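Local coordinates for protein Niban 2 (PDB 7CTP) that may suppress apoptosis and promote melanoma cell invasion, and carries a PH domain within a largely helical body, at residues A[22-27]-A[279-284]; A[117-122]-A[232-237]; A[159-164]-A[184-189]; A[195-200]-A[206-211]. All coordinates share one frame; numbering follows the deposited sequence.

Contact 1 of 4, residues A[22-27]-A[279-284]; sequences KILTEF and YEQAKA
Leu-24 and Ala-282 bring two helices close, their CA atoms 6.9 Å apart, where helix 10-48 passes helix 260-337. This is helix-to-helix packing in the helical body of the protein, with one leucine set against an alanine. The small alanine leaves room for the leucine to reach the other backbone. CG of Leu-24 lies beside its own backbone N (chi1 -67°), which turns both methyls to the neighbouring helix. CD1 of Leu-24 rests on the main chain, 3.8 Å from CA of Ala-282. CD2 of Leu-24 meets the methyl of Ala-282, 3.9 Å from CB. Both methyls of Leu-24 thus rest on one alanine, CD1 on its backbone and CD2 at its CB.

Gln-281 adds a flank. Its extended chain carries NE2 to the backbone O of Ala-17, about two turns before Leu-24 on helix 10-48, and the two are hydrogen-bonded. The leucine contact and this amide bond therefore join the same two helices. Helices 204-218 and 232-252 pack nearby, against Ile-23 and Phe-27 of the first segment. With both methyls of Leu-24 gone, as in an alanine here, a gap would probably open against Ala-282, and CG of Gln-281 would lose its apolar neighbour. The methylene part of Gln-281 touches the leucine from the side, with CG 4.1 Å from CD1 of Leu-24.

Contact 2 of 4, residues A[117-122]-A[232-237]; sequences NSAGYK and EVQILS
One direct hydrogen bond between the amides of Asn-117 and Gln-234, backed by a water bridge, carries this contact. NE2 of Gln-234 donates to OD1 of Asn-117 at 2.9 Å, with a nearly straight N-H...O angle of 167°. The bond lies in the amide plane of the glutamine. It meets the asparagine differently, for the donor stands above the carbonyl plane of Asn-117. The two amide planes are almost perpendicular, 83° apart. The backbone N of Ala-119 reaches OD1 of Asn-117 at 3.0 Å from the opposite face, forming an Asx turn. Two N-H groups therefore grip one oxygen and help to fix the rotation of the asparagine amide.

The water accepts from ND2 of Asn-117 at 3.1 Å and donates to OE1 of Gln-234 at 2.8 Å. ND2 of Asn-117 also bonds a glycerol, probably from the crystallisation liquor. OE1 of Gln-234 also accepts from the backbone N of Asn-231, just before helix 232-252.

The loop belongs to the PH domain and joins strands 114-116 and 122-124. It makes a type II beta turn from Ser-118 to Tyr-121. Because Gln-234 lies on helix 232-252, the contact joins the PH domain to the helical body. A leucine in place of Gln-234 would probably leave OD1 of Asn-117 without its donor from the helix and the water without its acceptor.

Van der Waals contact is slight. The methyl of Ala-119 sits against the glutamine amide, its CB 3.5 Å from OE1 and 3.6 Å from NE2 of Gln-234. Ala-119 also touches Asn-194 of helix 176-194.

Contact 3 of 4, residues A[159-164]-A[184-189]; sequences LILWHP and AVLQDC
Leu-186 places CG beside its own backbone N and anti to its carbonyl carbon (chi1 -66°), and this sends CD1 towards Leu-159 and Leu-161 of the strand. Leu-159 has an unusual first torsion, chi1 -131°, away from the staggered positions. It carries CD2 of Leu-159 over to the helix, 3.9 Å from CD1 of Leu-186. The two side chains cross obliquely and meet through single methyls. Leu-161 brings its own CD2 to the same methyl, at a looser 4.3 Å from CD1 of Leu-186. One branch of the helix leucine is thus shared by two leucines of the strand.

The spacing follows from the strand. Leu-159 and Leu-161 are two residues apart, so both point to the helix, while Ile-160 between them points away. The backbones stay well separated, with the CA atoms of Leu-161 and Leu-186 9.0 Å apart. Leucine side chains fill the distance between them.

All three leucines are buried. Ile-123 of the edge strand 122-124 touches both Leu-161 and Leu-186, and Phe-171 and Met-173 of strand 169-173 add to the apolar layer around the two strand leucines. On the other face of the strand, Ile-160 packs against Tyr-130 of helix 127-134.

Strand 157-162 is hydrogen-bonded between strands 169-173 and 122-124 in an antiparallel sheet. Helix 176-194 follows the last strand and packs back on this sheet, with Leu-186 among its contacts. That arrangement is characteristic of the PH domain, in which a C-terminal helix closes one end of the beta structure.

Contact 4 of 4, residues A[195-200]-A[206-211]; sequences NGIPED and PAFTDA
Ile-197 and Thr-209 mark the nearest approach of the two backbones, with CA atoms 9.1 Å apart. Segment 195-200 is an irregular linker that leaves helix 176-194 at Asn-195. Segment 206-211 is part of helix 204-218. Five residues separate the segments, and the chain turns back between them. The gap between the backbones is spanned by side chains.

Ile-197 does the reaching. Its CG1 branch lies beside the backbone N (chi1 -60°) and continues extended through chi2 of 171°, so CD1 forms the tip. CD1 of Ile-197 lies 3.7 Å from CD2 of Phe-208, with CE2 of the ring a little farther off. It approaches the ring obliquely, and the two side chains cross at about a right angle. Thr-209 offers a second surface to the same methyl, its CG2 4.2 Å from CD1 of Ile-197. The hydroxyl of Thr-209 is hydrogen-bonded to the backbone O of Gly-205 in its own helix, while its methyl serves the contact.

Ile-235 of helix 232-252 touches both Ile-197 and Phe-208. The ring of Phe-208 also meets those of Phe-27 and Phe-286, the latter edge-to-face. This is a short linker between two consecutive helices, in which an apolar linker residue packs onto the next helix where the PH domain's last helix gives way to the helical body.

From the N terminus, helix 10-48 supplies the first half of contact 1. Its partner on helix 260-337 closes a loop that encloses the other three contacts. Contact 2 opens next, in the PH domain, and closes on helix 232-252. Contacts 3 and 4 are nested inside it, one after the other: contact 3 closes within the PH domain, and contact 4 closes where the linker after helix 176-194 meets helix 204-218. Phe-27 touches Leu-236, Phe-208 and Ala-211, which links contact 1 to contacts 2 and 4. Ile-235 joins contacts 2 and 4. Contacts 2 and 3 meet along neighbouring strands, at Lys-122 and Trp-162. Contact 3 touches neither contact 1 nor contact 4.

Contact 1 of 4, residues A[22-27]-A[279-284]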
loop_
_atom_site.group_PDB
_atom_site.type_symbol
_atom_site.label_atom_id
_atom_site.label_comp_id
_atom_site.label_asym_id
_atom_site.label_seq_id
_atom_site.Cartn_x
_atom_site.Cartn_y
_atom_site.Cartn_z
ATOM N N LYS A 22 -17.782 14.496 -12.403
ATOM C CA LYS A 22 -16.974 15.712 -12.434
ATOM C C LYS A 22 -15.635 15.502 -11.739
ATOM O O LYS A 22 -14.601 15.982 -12.219
ATOM C CB LYS A 22 -17.758 16.862 -11.808
ATOM C CG LYS A 22 -19.000 17.190 -12.628
ATOM C CD LYS A 22 -19.809 18.341 -12.061
ATOM C CE LYS A 22 -21.084 18.527 -12.881
ATOM N NZ LYS A 22 -21.987 19.553 -12.278
ATOM N N ILE A 23 -15.631 14.774 -10.616
ATOM C CA ILE A 23 -14.375 14.441 -9.943
ATOM C C ILE A 23 -13.501 13.573 -10.835
ATOM O O ILE A 23 -12.290 13.793 -10.950
ATOM C CB ILE A 23 -14.645 13.746 -8.599
ATOM C CG1 ILE A 23 -15.233 14.731 -7.600
ATOM C CG2 ILE A 23 -13.351 13.133 -8.039
ATOM C CD1 ILE A 23 -15.938 14.038 -6.441
ATOM N N LEU A 24 -14.092 12.553 -11.461
ATOM C CA LEU A 24 -13.286 11.664 -12.289
ATOM C C LEU A 24 -12.692 12.407 -13.476
ATOM O O LEU A 24 -11.532 12.171 -13.838
ATOM C CB LEU A 24 -14.119 10.477 -12.755
ATOM C CG LEU A 24 -14.521 9.559 -11.602
ATOM C CD1 LEU A 24 -15.629 8.618 -12.082
ATOM C CD2 LEU A 24 -13.324 8.763 -11.078
ATOM N N THR A 25 -13.468 13.311 -14.092
ATOM C CA THR A 25 -12.951 14.108 -15.207
ATOM C C THR A 25 -11.731 14.915 -14.785
ATOM O O THR A 25 -10.704 14.921 -15.476
ATOM C CB THR A 25 -14.041 15.035 -15.752
ATOM O OG1 THR A 25 -15.068 14.252 -16.374
ATOM C CG2 THR A 25 -13.464 16.028 -16.772
ATOM N N GLU A 26 -11.823 15.600 -13.642
ATOM C CA GLU A 26 -10.693 16.398 -13.179
ATOM C C GLU A 26 -9.494 15.517 -12.854
ATOM O O GLU A 26 -8.360 15.834 -13.242
ATOM C CB GLU A 26 -11.085 17.251 -11.971
ATOM C CG GLU A 26 -10.048 18.345 -11.676
ATOM C CD GLU A 26 -10.331 19.131 -10.407
ATOM O OE1 GLU A 26 -9.387 19.787 -9.903
ATOM O OE2 GLU A 26 -11.483 19.089 -9.918
ATOM N N PHE A 27 -9.722 14.395 -12.156
ATOM C CA PHE A 27 -8.619 13.477 -11.888
ATOM C C PHE A 27 -7.970 12.988 -13.178
ATOM O O PHE A 27 -6.741 12.898 -13.277
ATOM C CB PHE A 27 -9.072 12.254 -11.085
ATOM C CG PHE A 27 -8.001 11.187 -11.045
ATOM C CD1 PHE A 27 -6.928 11.322 -10.181
ATOM C CD2 PHE A 27 -8.000 10.130 -11.952
ATOM C CE1 PHE A 27 -5.908 10.384 -10.169
ATOM C CE2 PHE A 27 -6.979 9.190 -11.952
ATOM C CZ PHE A 27 -5.930 9.321 -11.064
ATOM N N TYR A 279 -17.519 2.998 -7.277
ATOM C CA TYR A 279 -16.523 2.044 -7.764
ATOM C C TYR A 279 -16.792 1.663 -9.214
ATOM O O TYR A 279 -15.875 1.655 -10.049
ATOM C CB TYR A 279 -16.510 0.798 -6.867
ATOM C CG TYR A 279 -15.517 -0.277 -7.295
ATOM C CD1 TYR A 279 -15.819 -1.172 -8.329
ATOM C CD2 TYR A 279 -14.282 -0.401 -6.666
ATOM C CE1 TYR A 279 -14.913 -2.154 -8.725
ATOM C CE2 TYR A 279 -13.375 -1.383 -7.054
ATOM C CZ TYR A 279 -13.701 -2.247 -8.089
ATOM O OH TYR A 279 -12.806 -3.221 -8.477
ATOM N N GLU A 280 -18.046 1.336 -9.536
ATOM C CA GLU A 280 -18.337 0.921 -10.907
ATOM C C GLU A 280 -18.145 2.073 -11.882
ATOM O O GLU A 280 -17.636 1.874 -12.992
ATOM C CB GLU A 280 -19.755 0.358 -11.010
ATOM C CG GLU A 280 -19.923 -1.006 -10.323
ATOM C CD GLU A 280 -18.949 -2.064 -10.834
ATOM O OE1 GLU A 280 -18.677 -2.098 -12.055
ATOM O OE2 GLU A 280 -18.452 -2.871 -10.012
ATOM N N GLN A 281 -18.530 3.287 -11.482
ATOM C CA GLN A 281 -18.346 4.445 -12.356
ATOM C C GLN A 281 -16.865 4.746 -12.572
ATOM O O GLN A 281 -16.421 5.008 -13.706
ATOM C CB GLN A 281 -19.085 5.645 -11.757
ATOM C CG GLN A 281 -19.278 6.803 -12.716
ATOM C CD GLN A 281 -20.149 7.887 -12.126
ATOM O OE1 GLN A 281 -20.941 7.637 -11.213
ATOM N NE2 GLN A 281 -20.021 9.095 -12.654
ATOM N N ALA A 282 -16.080 4.707 -11.495
ATOM C CA ALA A 282 -14.646 4.969 -11.597
ATOM C C ALA A 282 -13.956 3.908 -12.444
ATOM O O ALA A 282 -13.049 4.219 -13.230
ATOM C CB ALA A 282 -14.029 5.034 -10.196
ATOM N N LYS A 283 -14.383 2.648 -12.308
ATOM C CA LYS A 283 -13.783 1.569 -13.083
ATOM C C LYS A 283 -13.970 1.824 -14.570
ATOM O O LYS A 283 -13.013 1.753 -15.353
ATOM C CB LYS A 283 -14.394 0.224 -12.680
ATOM C CG LYS A 283 -13.797 -0.994 -13.429
ATOM C CD LYS A 283 -14.327 -2.299 -12.869
ATOM C CE LYS A 283 -13.809 -3.497 -13.668
ATOM N NZ LYS A 283 -14.257 -4.790 -13.067
ATOM N N ALA A 284 -15.197 2.164 -14.968
ATOM C CA ALA A 284 -15.476 2.418 -16.380
ATOM C C ALA A 284 -14.667 3.606 -16.898
ATOM O O ALA A 284 -14.035 3.527 -17.960
ATOM C CB ALA A 284 -16.977 2.654 -16.583
#

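Contact 2 of 4, residues A[117-122]-A[232-237]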
loop_
_atom_site.group_PDB
_atom_site.type_symbol
_atom_site.label_atom_id
_atom_site.label_comp_id
_atom_site.label_asym_id
_atom_site.label_seq_id
_atom_site.Cartn_x
_atom_site.Cartn_y
_atom_site.Cartn_z
ATOM N N ASN A 117 -12.672 -8.407 -0.716
ATOM C CA ASN A 117 -11.351 -7.800 -0.827
ATOM C C ASN A 117 -11.220 -6.782 0.299
ATOM O O ASN A 117 -12.023 -5.851 0.392
ATOM C CB ASN A 117 -11.170 -7.138 -2.199
ATOM C CG ASN A 117 -9.833 -6.416 -2.349
ATOM O OD1 ASN A 117 -9.506 -5.500 -1.592
ATOM N ND2 ASN A 117 -9.065 -6.809 -3.362
ATOM N N SER A 118 -10.222 -6.960 1.165
ATOM C CA SER A 118 -10.156 -6.205 2.415
ATOM C C SER A 118 -9.247 -4.974 2.336
ATOM O O SER A 118 -8.816 -4.462 3.374
ATOM C CB SER A 118 -9.717 -7.133 3.551
ATOM O OG SER A 118 -8.469 -7.730 3.261
ATOM N N ALA A 119 -8.954 -4.473 1.137
ATOM C CA ALA A 119 -8.159 -3.250 1.042
ATOM C C ALA A 119 -8.855 -2.117 1.791
ATOM O O ALA A 119 -10.070 -1.935 1.672
ATOM C CB ALA A 119 -7.940 -2.864 -0.422
ATOM N N GLY A 120 -8.082 -1.365 2.573
ATOM C CA GLY A 120 -8.610 -0.228 3.296
ATOM C C GLY A 120 -9.305 -0.560 4.598
ATOM O O GLY A 120 -9.797 0.360 5.274
ATOM N N TYR A 121 -9.369 -1.836 4.973
ATOM C CA TYR A 121 -10.044 -2.239 6.195
ATOM C C TYR A 121 -9.093 -2.190 7.386
ATOM O O TYR A 121 -7.864 -2.173 7.235
ATOM C CB TYR A 121 -10.634 -3.652 6.058
ATOM C CG TYR A 121 -11.990 -3.672 5.388
ATOM C CD1 TYR A 121 -12.101 -3.632 4.001
ATOM C CD2 TYR A 121 -13.161 -3.721 6.140
ATOM C CE1 TYR A 121 -13.345 -3.637 3.375
ATOM C CE2 TYR A 121 -14.412 -3.733 5.521
ATOM C CZ TYR A 121 -14.493 -3.692 4.143
ATOM O OH TYR A 121 -15.740 -3.693 3.532
ATOM N N LYS A 122 -9.689 -2.138 8.581
ATOM C CA LYS A 122 -8.991 -2.256 9.859
ATOM C C LYS A 122 -9.715 -3.301 10.697
ATOM O O LYS A 122 -10.931 -3.449 10.583
ATOM C CB LYS A 122 -8.976 -0.927 10.634
ATOM C CG LYS A 122 -8.357 0.243 9.891
ATOM C CD LYS A 122 -6.834 0.137 9.875
ATOM C CE LYS A 122 -6.188 1.483 9.533
ATOM N NZ LYS A 122 -5.822 1.578 8.088
ATOM N N GLU A 232 -6.090 0.599 -8.403
ATOM C CA GLU A 232 -6.396 1.941 -8.901
ATOM C C GLU A 232 -7.866 2.301 -8.704
ATOM O O GLU A 232 -8.193 3.433 -8.314
ATOM C CB GLU A 232 -6.031 2.047 -10.382
ATOM C CG GLU A 232 -4.551 1.978 -10.657
ATOM C CD GLU A 232 -4.093 0.582 -10.988
ATOM O OE1 GLU A 232 -3.124 0.453 -11.771
ATOM O OE2 GLU A 232 -4.699 -0.389 -10.478
ATOM N N VAL A 233 -8.770 1.372 -9.009
ATOM C CA VAL A 233 -10.194 1.697 -8.913
ATOM C C VAL A 233 -10.604 1.898 -7.454
ATOM O O VAL A 233 -11.425 2.767 -7.144
ATOM C CB VAL A 233 -11.047 0.616 -9.603
ATOM C CG1 VAL A 233 -12.533 0.965 -9.482
ATOM C CG2 VAL A 233 -10.665 0.496 -11.079
ATOM N N GLN A 234 -10.058 1.087 -6.542
ATOM C CA GLN A 234 -10.367 1.263 -5.125
ATOM C C GLN A 234 -9.888 2.623 -4.635
ATOM O O GLN A 234 -10.592 3.315 -3.883
ATOM C CB GLN A 234 -9.718 0.143 -4.313
ATOM C CG GLN A 234 -10.365 -1.226 -4.531
ATOM C CD GLN A 234 -9.630 -2.338 -3.796
ATOM O OE1 GLN A 234 -8.415 -2.470 -3.910
ATOM N NE2 GLN A 234 -10.367 -3.152 -3.044
ATOM N N ILE A 235 -8.691 3.024 -5.054
ATOM C CA ILE A 235 -8.148 4.308 -4.624
ATOM C C ILE A 235 -8.971 5.458 -5.187
ATOM O O ILE A 235 -9.263 6.436 -4.486
ATOM C CB ILE A 235 -6.665 4.414 -5.023
ATOM C CG1 ILE A 235 -5.838 3.407 -4.207
ATOM C CG2 ILE A 235 -6.163 5.858 -4.870
ATOM C CD1 ILE A 235 -4.431 3.179 -4.776
ATOM N N LEU A 236 -9.345 5.370 -6.463
ATOM C CA LEU A 236 -10.220 6.381 -7.048
ATOM C C LEU A 236 -11.553 6.449 -6.323
ATOM O O LEU A 236 -12.112 7.536 -6.136
ATOM C CB LEU A 236 -10.452 6.069 -8.519
ATOM C CG LEU A 236 -9.463 6.648 -9.508
ATOM C CD1 LEU A 236 -9.921 6.205 -10.893
ATOM C CD2 LEU A 236 -9.454 8.165 -9.377
ATOM N N SER A 237 -12.094 5.292 -5.937
ATOM C CA SER A 237 -13.333 5.285 -5.167
ATOM C C SER A 237 -13.139 5.964 -3.818
ATOM O O SER A 237 -14.006 6.720 -3.371
ATOM C CB SER A 237 -13.822 3.853 -4.975
ATOM O OG SER A 237 -13.980 3.216 -6.229
HETATM O O HOH W 1 -6.797 -4.706 -3.796
#

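Contact 3 of 4, residues A[159-164]-A[184-189]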
loop_
_atom_site.group_PDB
_atom_site.type_symbol
_atom_site.label_atom_id
_atom_site.label_comp_id
_atom_site.label_asym_id
_atom_site.label_seq_id
_atom_site.Cartn_x
_atom_site.Cartn_y
_atom_site.Cartn_z
ATOM N N LEU A 159 -14.253 -10.391 16.090
ATOM C CA LEU A 159 -13.339 -9.790 15.123
ATOM C C LEU A 159 -14.199 -8.996 14.154
ATOM O O LEU A 159 -15.056 -9.574 13.479
ATOM C CB LEU A 159 -12.527 -10.850 14.364
ATOM C CG LEU A 159 -11.009 -10.713 14.235
ATOM C CD1 LEU A 159 -10.397 -10.409 15.578
ATOM C CD2 LEU A 159 -10.419 -11.994 13.679
ATOM N N ILE A 160 -13.991 -7.685 14.092
ATOM C CA ILE A 160 -14.820 -6.793 13.290
ATOM C C ILE A 160 -13.948 -6.142 12.229
ATOM O O ILE A 160 -12.846 -5.667 12.528
ATOM C CB ILE A 160 -15.516 -5.731 14.165
ATOM C CG1 ILE A 160 -16.528 -6.412 15.087
ATOM C CG2 ILE A 160 -16.212 -4.690 13.280
ATOM C CD1 ILE A 160 -16.943 -5.555 16.264
ATOM N N LEU A 161 -14.434 -6.135 10.991
ATOM C CA LEU A 161 -13.754 -5.479 9.885
ATOM C C LEU A 161 -14.452 -4.154 9.594
ATOM O O LEU A 161 -15.624 -4.145 9.196
ATOM C CB LEU A 161 -13.774 -6.364 8.640
ATOM C CG LEU A 161 -13.080 -7.718 8.743
ATOM C CD1 LEU A 161 -13.084 -8.386 7.368
ATOM C CD2 LEU A 161 -11.676 -7.553 9.260
ATOM N N TRP A 162 -13.726 -3.049 9.769
ATOM C CA TRP A 162 -14.220 -1.700 9.531
ATOM C C TRP A 162 -13.528 -1.101 8.309
ATOM O O TRP A 162 -12.346 -1.357 8.076
ATOM C CB TRP A 162 -13.960 -0.819 10.757
ATOM C CG TRP A 162 -14.242 0.653 10.578
ATOM C CD1 TRP A 162 -15.400 1.314 10.896
ATOM C CD2 TRP A 162 -13.340 1.643 10.084
ATOM N NE1 TRP A 162 -15.274 2.654 10.619
ATOM C CE2 TRP A 162 -14.017 2.882 10.117
ATOM C CE3 TRP A 162 -12.025 1.604 9.613
ATOM C CZ2 TRP A 162 -13.420 4.068 9.700
ATOM C CZ3 TRP A 162 -11.432 2.787 9.199
ATOM C CH2 TRP A 162 -12.132 3.997 9.238
ATOM N N HIS A 163 -14.264 -0.290 7.550
ATOM C CA HIS A 163 -13.750 0.447 6.397
ATOM C C HIS A 163 -14.399 1.823 6.443
ATOM O O HIS A 163 -15.557 1.938 6.860
ATOM C CB HIS A 163 -14.095 -0.303 5.091
ATOM C CG HIS A 163 -13.482 0.263 3.844
ATOM N ND1 HIS A 163 -13.932 1.421 3.245
ATOM C CD2 HIS A 163 -12.504 -0.220 3.039
ATOM C CE1 HIS A 163 -13.237 1.648 2.144
ATOM N NE2 HIS A 163 -12.368 0.663 1.992
ATOM N N PRO A 164 -13.682 2.889 6.061
ATOM C CA PRO A 164 -14.289 4.226 6.192
ATOM C C PRO A 164 -15.528 4.421 5.340
ATOM O O PRO A 164 -16.386 5.240 5.708
ATOM C CB PRO A 164 -13.157 5.181 5.778
ATOM C CG PRO A 164 -12.210 4.330 4.962
ATOM C CD PRO A 164 -12.290 2.956 5.579
ATOM N N ALA A 184 -4.416 -12.654 12.717
ATOM C CA ALA A 184 -3.181 -12.646 11.935
ATOM C C ALA A 184 -3.466 -12.859 10.455
ATOM O O ALA A 184 -2.890 -12.178 9.595
ATOM C CB ALA A 184 -2.220 -13.717 12.448
ATOM N N VAL A 185 -4.339 -13.818 10.143
ATOM C CA VAL A 185 -4.664 -14.129 8.751
ATOM C C VAL A 185 -5.349 -12.941 8.086
ATOM O O VAL A 185 -5.044 -12.589 6.941
ATOM C CB VAL A 185 -5.545 -15.391 8.678
ATOM C CG1 VAL A 185 -6.158 -15.549 7.278
ATOM C CG2 VAL A 185 -4.735 -16.629 9.068
ATOM N N LEU A 186 -6.307 -12.322 8.786
ATOM C CA LEU A 186 -7.008 -11.189 8.185
ATOM C C LEU A 186 -6.099 -9.974 8.071
ATOM O O LEU A 186 -6.232 -9.193 7.116
ATOM C CB LEU A 186 -8.274 -10.857 8.976
ATOM C CG LEU A 186 -9.340 -11.960 8.903
ATOM C CD1 LEU A 186 -10.518 -11.626 9.804
ATOM C CD2 LEU A 186 -9.781 -12.178 7.464
ATOM N N GLN A 187 -5.169 -9.792 9.023
ATOM C CA GLN A 187 -4.148 -8.757 8.868
ATOM C C GLN A 187 -3.333 -8.989 7.606
ATOM O O GLN A 187 -3.005 -8.034 6.890
ATOM C CB GLN A 187 -3.203 -8.721 10.073
ATOM C CG GLN A 187 -3.701 -7.980 11.295
ATOM C CD GLN A 187 -2.759 -8.129 12.484
ATOM O OE1 GLN A 187 -1.777 -8.874 12.435
ATOM N NE2 GLN A 187 -3.062 -7.422 13.559
ATOM N N ASP A 188 -2.974 -10.249 7.334
ATOM C CA ASP A 188 -2.260 -10.582 6.098
ATOM C C ASP A 188 -3.106 -10.275 4.867
ATOM O O ASP A 188 -2.588 -9.778 3.860
ATOM C CB ASP A 188 -1.865 -12.064 6.072
ATOM C CG ASP A 188 -0.772 -12.422 7.072
ATOM O OD1 ASP A 188 -0.277 -11.524 7.793
ATOM O OD2 ASP A 188 -0.409 -13.630 7.128
ATOM N N CYS A 189 -4.405 -10.597 4.923
ATOM C CA CYS A 189 -5.323 -10.284 3.827
ATOM C C CYS A 189 -5.332 -8.790 3.529
ATOM O O CYS A 189 -5.246 -8.371 2.368
ATOM C CB CYS A 189 -6.741 -10.738 4.178
ATOM S SG CYS A 189 -7.013 -12.537 4.137
#

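Contact 4 of 4, residues A[195-200]-A[206-211]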
loop_
_atom_site.group_PDB
_atom_site.type_symbol
_atom_site.label_atom_id
_atom_site.label_comp_id
_atom_site.label_asym_id
_atom_site.label_seq_id
_atom_site.Cartn_x
_atom_site.Cartn_y
_atom_site.Cartn_z
ATOM N N ASN A 195 -1.656 -3.677 -1.064
ATOM C CA ASN A 195 -0.510 -3.613 -1.969
ATOM C C ASN A 195 -0.971 -3.885 -3.403
ATOM O O ASN A 195 -0.550 -4.827 -4.074
ATOM C CB ASN A 195 0.536 -4.615 -1.494
ATOM C CG ASN A 195 1.874 -4.472 -2.197
ATOM O OD1 ASN A 195 2.411 -3.369 -2.325
ATOM N ND2 ASN A 195 2.450 -5.613 -2.602
ATOM N N GLY A 196 -1.881 -3.031 -3.867
ATOM C CA GLY A 196 -2.585 -3.292 -5.105
ATOM C C GLY A 196 -1.960 -2.739 -6.364
ATOM O O GLY A 196 -2.413 -3.079 -7.460
ATOM N N ILE A 197 -0.948 -1.885 -6.241
ATOM C CA ILE A 197 -0.233 -1.342 -7.399
ATOM C C ILE A 197 1.228 -1.768 -7.288
ATOM O O ILE A 197 1.927 -1.301 -6.378
ATOM C CB ILE A 197 -0.354 0.189 -7.468
ATOM C CG1 ILE A 197 -1.819 0.627 -7.593
ATOM C CG2 ILE A 197 0.477 0.735 -8.625
ATOM C CD1 ILE A 197 -2.005 2.127 -7.436
ATOM N N PRO A 198 1.724 -2.630 -8.174
ATOM C CA PRO A 198 3.107 -3.124 -8.051
ATOM C C PRO A 198 4.114 -1.988 -7.937
ATOM O O PRO A 198 4.107 -1.047 -8.734
ATOM C CB PRO A 198 3.309 -3.925 -9.340
ATOM C CG PRO A 198 1.938 -4.333 -9.762
ATOM C CD PRO A 198 0.998 -3.249 -9.298
ATOM N N GLU A 199 4.990 -2.076 -6.929
ATOM C CA GLU A 199 5.961 -1.007 -6.691
ATOM C C GLU A 199 6.974 -0.881 -7.822
ATOM O O GLU A 199 7.541 0.200 -8.021
ATOM C CB GLU A 199 6.691 -1.219 -5.354
ATOM C CG GLU A 199 7.890 -0.281 -5.148
ATOM C CD GLU A 199 8.639 -0.513 -3.851
ATOM O OE1 GLU A 199 8.259 0.095 -2.827
ATOM O OE2 GLU A 199 9.621 -1.288 -3.863
ATOM N N ASP A 200 7.211 -1.945 -8.579
ATOM C CA ASP A 200 8.115 -1.863 -9.715
ATOM C C ASP A 200 7.378 -1.669 -11.032
ATOM O O ASP A 200 7.950 -1.920 -12.100
ATOM C CB ASP A 200 9.021 -3.096 -9.756
ATOM C CG ASP A 200 9.687 -3.359 -8.417
ATOM O OD1 ASP A 200 9.643 -4.515 -7.944
ATOM O OD2 ASP A 200 10.228 -2.398 -7.827
ATOM N N PRO A 206 3.533 4.898 -11.093
ATOM C CA PRO A 206 3.906 6.283 -10.759
ATOM C C PRO A 206 2.981 7.332 -11.351
ATOM O O PRO A 206 2.707 8.342 -10.697
ATOM C CB PRO A 206 5.332 6.406 -11.327
ATOM C CG PRO A 206 5.851 5.013 -11.324
ATOM C CD PRO A 206 4.671 4.138 -11.647
ATOM N N ALA A 207 2.501 7.138 -12.583
ATOM C CA ALA A 207 1.580 8.110 -13.165
ATOM C C ALA A 207 0.313 8.197 -12.328
ATOM O O ALA A 207 -0.190 9.288 -12.046
ATOM C CB ALA A 207 1.249 7.746 -14.608
ATOM N N PHE A 208 -0.201 7.044 -11.898
ATOM C CA PHE A 208 -1.435 7.051 -11.122
ATOM C C PHE A 208 -1.226 7.696 -9.757
ATOM O O PHE A 208 -1.997 8.572 -9.346
ATOM C CB PHE A 208 -1.976 5.632 -10.975
ATOM C CG PHE A 208 -3.268 5.574 -10.225
ATOM C CD1 PHE A 208 -4.471 5.821 -10.866
ATOM C CD2 PHE A 208 -3.273 5.318 -8.867
ATOM C CE1 PHE A 208 -5.671 5.783 -10.156
ATOM C CE2 PHE A 208 -4.463 5.294 -8.157
ATOM C CZ PHE A 208 -5.659 5.524 -8.804
ATOM N N THR A 209 -0.196 7.270 -9.025
ATOM C CA THR A 209 -0.072 7.772 -7.660
ATOM C C THR A 209 0.333 9.243 -7.640
ATOM O O THR A 209 -0.105 9.997 -6.763
ATOM C CB THR A 209 0.902 6.908 -6.864
ATOM O OG1 THR A 209 2.174 6.913 -7.514
ATOM C CG2 THR A 209 0.399 5.486 -6.810
ATOM N N ASP A 210 1.153 9.679 -8.604
ATOM C CA ASP A 210 1.450 11.103 -8.718
ATOM C C ASP A 210 0.211 11.899 -9.102
ATOM O O ASP A 210 0.002 13.005 -8.599
ATOM C CB ASP A 210 2.573 11.349 -9.731
ATOM C CG ASP A 210 3.945 10.957 -9.200
ATOM O OD1 ASP A 210 4.163 11.040 -7.972
ATOM O OD2 ASP A 210 4.802 10.555 -10.018
ATOM N N ALA A 211 -0.632 11.363 -9.991
ATOM C CA ALA A 211 -1.848 12.085 -10.347
ATOM C C ALA A 211 -2.775 12.219 -9.146
ATOM O O ALA A 211 -3.439 13.250 -8.977
ATOM C CB ALA A 211 -2.573 11.392 -11.502
#